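Local structure of malyl-CoA lyase/beta-methylmalyl-CoA lyase (Methylobacterium extorquens, 5UGR) at residues Asp100-Pro105 against Lys131-Glu136; Ala115-Thr120 against Thr153-Leu158. The protein belongs to the HpcH/HpaI aldolase/citrate lyase family and is a magnesium-binding TIM-barrel enzyme that assembles as a hexamer. All blocks are in the same frame, centred on the assembly; numbering follows the deposited sequence.

Contact 1: Asp100-Pro105 against Lys131-Glu136; sequences DMILIP and KKIGFE
Met101 lies over the backbone of Gly134 and Phe135, and its side chain can be followed atom by atom. Met101 CB sits 3.2 Å from Gly134 O, CG lies 3.6 Å from that same oxygen, and a bend at the last torsion, about the CG-SD bond (chi3 71°), turns the methyl CE of Met101 back onto the neighbouring strand, 3.4 Å from Phe135 C. Gly134 offers no side chain on this face, so the methionine lies directly on the main chain. Beneath it the strands pair in parallel register, Met101 with Gly134 and Leu103 with Glu136, through four backbone hydrogen bonds; Ile102 uses both its N and its O, the N reaching Gly134 O at 2.9 Å. These are the fourth and fifth strands of the TIM barrel, joined by helix 110-127 in a beta-alpha-beta crossover. Glu136, extended, runs past Leu103, whose CD1 is 3.5 Å from Glu136 OE2; that oxygen is hydrogen-bonded to Ser162 OG. On the opposite face, under helix 110-127, Ile104 CD1 sits over the Phe135 ring, 4.2 Å from the centroid and 18° off the normal, while Ile102 packs its CG1 against Ile133 CG2. Where the strands begin, Lys131 NZ makes a 2.8 Å salt bridge to Asp100 OD1, approaching from above the carboxylate plane, and a water bridges Asp100 O and Lys132 O.

Contact 2: Ala115-Thr120 against Thr153-Leu158; sequences AIDVLT and TSSKRL
Asp117 turns its CG away from its own backbone N (chi1 -156°), carrying the carboxylate off the helix toward Ser155 and Arg157. Arg157 answers with a chain extended from CG to NE, long enough to bring the guanidinium alongside the helix. The two carboxylate oxygens divide the work. Arg157 NE donates a hydrogen bond to Asp117 OD1 at 2.8 Å, as part of a salt bridge; the acceptor lies in the guanidinium plane, but the donor stands above the carboxylate plane, and the two flat groups are turned 80° apart. One N-H, at the guanidinium edge, makes the bond; the pair is not bidentate. Ser155 OG donates to Asp117 OD2 at 2.7 Å, also from well above the carboxylate plane. OD2 also accepts from a water shared with Ser154 O. With protein donors at both oxygens and this water, the surroundings would probably favour the charged carboxylate. The serine hydroxyl works twice: it also accepts from Arg157 N at 3.0 Å, forming an ST turn within the type I turn Ser155-Leu158, and thus links the shape of the loop to the aspartate. Thr120 CG2 lies over the centre of one guanidinium face, 3.9 Å from Arg157 CZ, while its OG1 turns back to Ile116 O. The other guanidinium nitrogens have partners nearby: NH2 makes a salt bridge to Glu124 and a hydrogen bond to Thr121, both on the same helix, and NH1 hydrogen-bonds to Ile133 O. The contact thus ties the outer helix 110-127 to the loop between helix 148-151 and strand 158-163, with Phe135 of strand 134-139 packed against Ile116, Thr120 and Arg157, and Phe3 of a neighbouring subunit against Asp117.

How the contacts relate
The two contacts lie side by side on one flank of the TIM barrel, their centres about 9 Å apart, and their segments alternate along the chain: 100-105, 115-120, 131-136, 153-158. Contact 1 is in the barrel wall; contact 2 is one layer further out, on the helix that connects the two strands of contact 1. Phe135 and Arg157 join them: Phe135 N is 2.9 Å from Arg157 O, a probable hydrogen bond where the loop runs into strand 158-163, and the Phe135 ring reaches the helix at Asp117. Together they take in strands 101-104 and 134-139, the helix between them and the loop leading into strand 158-163, so barrel wall and outer layer touch directly here.

Contact 1: Asp100-Pro105 against Lys131-Glu136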
loop_
_atom_site.group_PDB
_atom_site.type_symbol
_atom_site.label_atom_id
_atom_site.label_comp_id
_atom_site.label_asym_id
_atom_site.label_seq_id
_atom_site.Cartn_x
_atom_site.Cartn_y
_atom_site.Cartn_z
ATOM N N ASP A 100 1.648 -26.930 -21.972
ATOM C CA ASP A 100 0.672 -25.866 -21.941
ATOM C C ASP A 100 0.816 -24.898 -20.739
ATOM O O ASP A 100 0.564 -23.682 -20.883
ATOM C CB ASP A 100 -0.746 -26.426 -21.923
ATOM C CG ASP A 100 -1.077 -27.254 -23.177
ATOM O OD1 ASP A 100 -0.871 -26.706 -24.302
ATOM O OD2 ASP A 100 -1.535 -28.404 -22.987
ATOM N N MET A 101 1.184 -25.459 -19.577
ATOM C CA MET A 101 1.134 -24.679 -18.349
ATOM C C MET A 101 2.207 -25.114 -17.377
ATOM O O MET A 101 2.724 -26.233 -17.458
ATOM C CB MET A 101 -0.231 -24.838 -17.665
ATOM C CG MET A 101 -1.421 -24.248 -18.477
ATOM S SD MET A 101 -2.975 -24.264 -17.552
ATOM C CE MET A 101 -2.590 -22.975 -16.353
ATOM N N ILE A 102 2.502 -24.208 -16.446
ATOM C CA ILE A 102 3.376 -24.513 -15.304
ATOM C C ILE A 102 2.585 -24.306 -14.003
ATOM O O ILE A 102 1.881 -23.279 -13.875
ATOM C CB ILE A 102 4.623 -23.598 -15.317
ATOM C CG1 ILE A 102 5.539 -23.977 -16.492
ATOM C CG2 ILE A 102 5.379 -23.678 -13.997
ATOM C CD1 ILE A 102 6.681 -23.023 -16.761
ATOM N N LEU A 103 2.643 -25.314 -13.151
ATOM C CA LEU A 103 2.075 -25.299 -11.803
ATOM C C LEU A 103 3.232 -24.937 -10.840
ATOM O O LEU A 103 4.217 -25.676 -10.698
ATOM C CB LEU A 103 1.421 -26.633 -11.447
ATOM C CG LEU A 103 1.005 -26.867 -10.005
ATOM C CD1 LEU A 103 0.118 -25.726 -9.499
ATOM C CD2 LEU A 103 0.274 -28.194 -9.897
ATOM N N ILE A 104 3.101 -23.758 -10.219
ATOM C CA ILE A 104 4.127 -23.204 -9.358
ATOM C C ILE A 104 3.709 -23.576 -7.914
ATOM O O ILE A 104 2.624 -23.187 -7.462
ATOM C CB ILE A 104 4.247 -21.684 -9.449
ATOM C CG1 ILE A 104 4.410 -21.218 -10.894
ATOM C CG2 ILE A 104 5.406 -21.185 -8.597
ATOM C CD1 ILE A 104 4.256 -19.713 -11.087
ATOM N N PRO A 105 4.544 -24.312 -7.176
ATOM C CA PRO A 105 4.206 -24.763 -5.831
ATOM C C PRO A 105 4.510 -23.723 -4.744
ATOM O O PRO A 105 5.364 -22.828 -4.936
ATOM C CB PRO A 105 5.095 -26.015 -5.660
ATOM C CG PRO A 105 6.353 -25.598 -6.385
ATOM C CD PRO A 105 5.863 -24.857 -7.600
ATOM N N LYS A 131 2.575 -20.427 -29.020
ATOM C CA LYS A 131 1.778 -20.688 -27.820
ATOM C C LYS A 131 2.431 -19.934 -26.654
ATOM O O LYS A 131 3.654 -19.916 -26.552
ATOM C CB LYS A 131 1.734 -22.193 -27.513
ATOM C CG LYS A 131 0.918 -22.575 -26.252
ATOM C CD LYS A 131 1.394 -23.898 -25.623
ATOM C CE LYS A 131 1.123 -25.036 -26.518
ATOM N NZ LYS A 131 1.324 -26.383 -25.975
ATOM N N LYS A 132 1.619 -19.352 -25.780
ATOM C CA LYS A 132 2.112 -18.785 -24.508
ATOM C C LYS A 132 1.679 -19.710 -23.372
ATOM O O LYS A 132 0.484 -20.023 -23.204
ATOM C CB LYS A 132 1.577 -17.352 -24.304
ATOM C CG LYS A 132 2.146 -16.235 -25.272
ATOM C CD LYS A 132 1.955 -14.793 -24.722
ATOM C CE LYS A 132 3.199 -13.834 -24.704
ATOM N NZ LYS A 132 4.051 -13.591 -23.404
ATOM N N ILE A 133 2.634 -20.091 -22.546
ATOM C CA ILE A 133 2.344 -20.942 -21.369
ATOM C C ILE A 133 1.480 -20.173 -20.359
ATOM O O ILE A 133 1.683 -18.973 -20.120
ATOM C CB ILE A 133 3.676 -21.394 -20.736
ATOM C CG1 ILE A 133 4.258 -22.559 -21.549
ATOM C CG2 ILE A 133 3.573 -21.713 -19.238
ATOM C CD1 ILE A 133 5.725 -22.819 -21.219
ATOM N N GLY A 134 0.532 -20.881 -19.749
ATOM C CA GLY A 134 -0.254 -20.334 -18.641
ATOM C C GLY A 134 0.283 -20.840 -17.320
ATOM O O GLY A 134 0.932 -21.866 -17.268
ATOM N N PHE A 135 -0.124 -20.175 -16.246
ATOM C CA PHE A 135 0.266 -20.555 -14.904
ATOM C C PHE A 135 -0.936 -21.014 -14.059
ATOM O O PHE A 135 -2.058 -20.415 -14.090
ATOM C CB PHE A 135 0.948 -19.430 -14.146
ATOM C CG PHE A 135 2.294 -18.981 -14.672
ATOM C CD1 PHE A 135 3.108 -19.791 -15.466
ATOM C CD2 PHE A 135 2.814 -17.784 -14.261
ATOM C CE1 PHE A 135 4.367 -19.376 -15.844
ATOM C CE2 PHE A 135 4.092 -17.381 -14.633
ATOM C CZ PHE A 135 4.872 -18.190 -15.453
ATOM N N GLU A 136 -0.674 -22.000 -13.224
ATOM C CA GLU A 136 -1.538 -22.350 -12.099
ATOM C C GLU A 136 -0.640 -22.187 -10.861
ATOM O O GLU A 136 0.541 -22.501 -10.886
ATOM C CB GLU A 136 -2.033 -23.799 -12.188
ATOM C CG GLU A 136 -2.920 -24.265 -11.041
ATOM C CD GLU A 136 -3.396 -25.732 -11.289
ATOM O OE1 GLU A 136 -3.934 -25.975 -12.413
ATOM O OE2 GLU A 136 -3.175 -26.589 -10.366
HETATM O O HOH W 1 -0.761 -22.485 -22.996
#

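Contact 2: Ala115-Thr120 against Thr153-Leu158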
loop_
_atom_site.group_PDB
_atom_site.type_symbol
_atom_site.label_atom_id
_atom_site.label_comp_id
_atom_site.label_asym_id
_atom_site.label_seq_id
_atom_site.Cartn_x
_atom_site.Cartn_y
_atom_site.Cartn_z
ATOM N N ALA A 115 8.611 -13.820 -10.806
ATOM C CA ALA A 115 9.903 -14.446 -11.108
ATOM C C ALA A 115 9.800 -15.511 -12.162
ATOM O O ALA A 115 10.686 -15.585 -13.045
ATOM C CB ALA A 115 10.544 -14.970 -9.833
ATOM N N ILE A 116 8.773 -16.363 -12.043
ATOM C CA ILE A 116 8.591 -17.434 -13.031
ATOM C C ILE A 116 8.149 -16.853 -14.366
ATOM O O ILE A 116 8.505 -17.382 -15.431
ATOM C CB ILE A 116 7.645 -18.525 -12.496
ATOM C CG1 ILE A 116 8.084 -18.980 -11.103
ATOM C CG2 ILE A 116 7.575 -19.723 -13.460
ATOM C CD1 ILE A 116 9.515 -19.314 -10.905
ATOM N N ASP A 117 7.379 -15.768 -14.337
ATOM C CA ASP A 117 6.948 -15.091 -15.573
ATOM C C ASP A 117 8.194 -14.536 -16.338
ATOM O O ASP A 117 8.295 -14.749 -17.549
ATOM C CB ASP A 117 5.948 -14.009 -15.187
ATOM C CG ASP A 117 5.000 -13.598 -16.274
ATOM O OD1 ASP A 117 5.196 -13.981 -17.451
ATOM O OD2 ASP A 117 4.081 -12.790 -15.942
ATOM N N VAL A 118 9.154 -13.916 -15.634
ATOM C CA VAL A 118 10.354 -13.417 -16.260
ATOM C C VAL A 118 11.054 -14.584 -17.001
ATOM O O VAL A 118 11.358 -14.467 -18.198
ATOM C CB VAL A 118 11.288 -12.792 -15.235
ATOM C CG1 VAL A 118 12.624 -12.466 -15.871
ATOM C CG2 VAL A 118 10.672 -11.495 -14.640
ATOM N N LEU A 119 11.324 -15.670 -16.279
ATOM C CA LEU A 119 12.124 -16.772 -16.835
ATOM C C LEU A 119 11.387 -17.398 -18.005
ATOM O O LEU A 119 11.998 -17.656 -19.076
ATOM C CB LEU A 119 12.453 -17.743 -15.711
ATOM C CG LEU A 119 13.312 -18.952 -16.103
ATOM C CD1 LEU A 119 14.656 -18.510 -16.707
ATOM C CD2 LEU A 119 13.541 -19.816 -14.885
ATOM N N THR A 120 10.115 -17.731 -17.804
ATOM C CA THR A 120 9.295 -18.349 -18.842
ATOM C C THR A 120 9.220 -17.481 -20.086
ATOM O O THR A 120 9.402 -17.985 -21.233
ATOM C CB THR A 120 7.880 -18.649 -18.321
ATOM O OG1 THR A 120 7.964 -19.525 -17.167
ATOM C CG2 THR A 120 7.062 -19.324 -19.389
ATOM N N THR A 153 -3.594 -11.426 -8.764
ATOM C CA THR A 153 -3.339 -10.427 -9.772
ATOM C C THR A 153 -1.875 -10.317 -10.199
ATOM O O THR A 153 -1.442 -9.291 -10.738
ATOM C CB THR A 153 -3.917 -9.057 -9.411
ATOM O OG1 THR A 153 -3.278 -8.572 -8.240
ATOM C CG2 THR A 153 -5.449 -9.121 -9.235
ATOM N N SER A 154 -1.121 -11.397 -9.998
ATOM C CA SER A 154 0.332 -11.306 -10.147
ATOM C C SER A 154 0.901 -11.572 -11.527
ATOM O O SER A 154 2.108 -11.342 -11.695
ATOM C CB SER A 154 0.971 -12.287 -9.166
ATOM O OG SER A 154 0.618 -13.631 -9.407
ATOM N N SER A 155 0.087 -12.033 -12.476
ATOM C CA SER A 155 0.625 -12.301 -13.831
ATOM C C SER A 155 -0.515 -12.434 -14.817
ATOM O O SER A 155 -1.504 -13.102 -14.530
ATOM C CB SER A 155 1.413 -13.596 -13.857
ATOM O OG SER A 155 1.811 -13.965 -15.177
ATOM N N LYS A 156 -0.303 -11.901 -16.019
ATOM C CA LYS A 156 -1.260 -12.100 -17.111
ATOM C C LYS A 156 -1.372 -13.559 -17.540
ATOM O O LYS A 156 -2.378 -13.950 -18.167
ATOM C CB LYS A 156 -0.872 -11.217 -18.298
ATOM C CG LYS A 156 -1.153 -9.742 -18.039
ATOM C CD LYS A 156 -0.897 -8.884 -19.297
ATOM C CE LYS A 156 0.561 -8.780 -19.715
ATOM N NZ LYS A 156 1.463 -8.150 -18.672
ATOM N N ARG A 157 -0.359 -14.369 -17.180
ATOM C CA ARG A 157 -0.416 -15.805 -17.424
ATOM C C ARG A 157 -1.250 -16.578 -16.478
ATOM O O ARG A 157 -1.552 -17.738 -16.739
ATOM C CB ARG A 157 0.969 -16.440 -17.439
ATOM C CG ARG A 157 1.972 -15.873 -18.424
ATOM C CD ARG A 157 3.308 -16.588 -18.309
ATOM N NE ARG A 157 4.315 -16.044 -19.174
ATOM C CZ ARG A 157 4.570 -16.439 -20.422
ATOM N NH1 ARG A 157 3.909 -17.445 -20.980
ATOM N NH2 ARG A 157 5.533 -15.817 -21.092
ATOM N N LEU A 158 -1.570 -15.991 -15.310
ATOM C CA LEU A 158 -2.225 -16.753 -14.276
ATOM C C LEU A 158 -3.657 -17.084 -14.667
ATOM O O LEU A 158 -4.434 -16.209 -15.070
ATOM C CB LEU A 158 -2.192 -15.981 -12.941
ATOM C CG LEU A 158 -2.664 -16.738 -11.703
ATOM C CD1 LEU A 158 -1.861 -18.003 -11.494
ATOM C CD2 LEU A 158 -2.516 -15.823 -10.472
HETATM O O HOH W 2 4.224 -11.290 -13.601
HETATM O O HOH W 3 1.944 -10.131 -16.398
#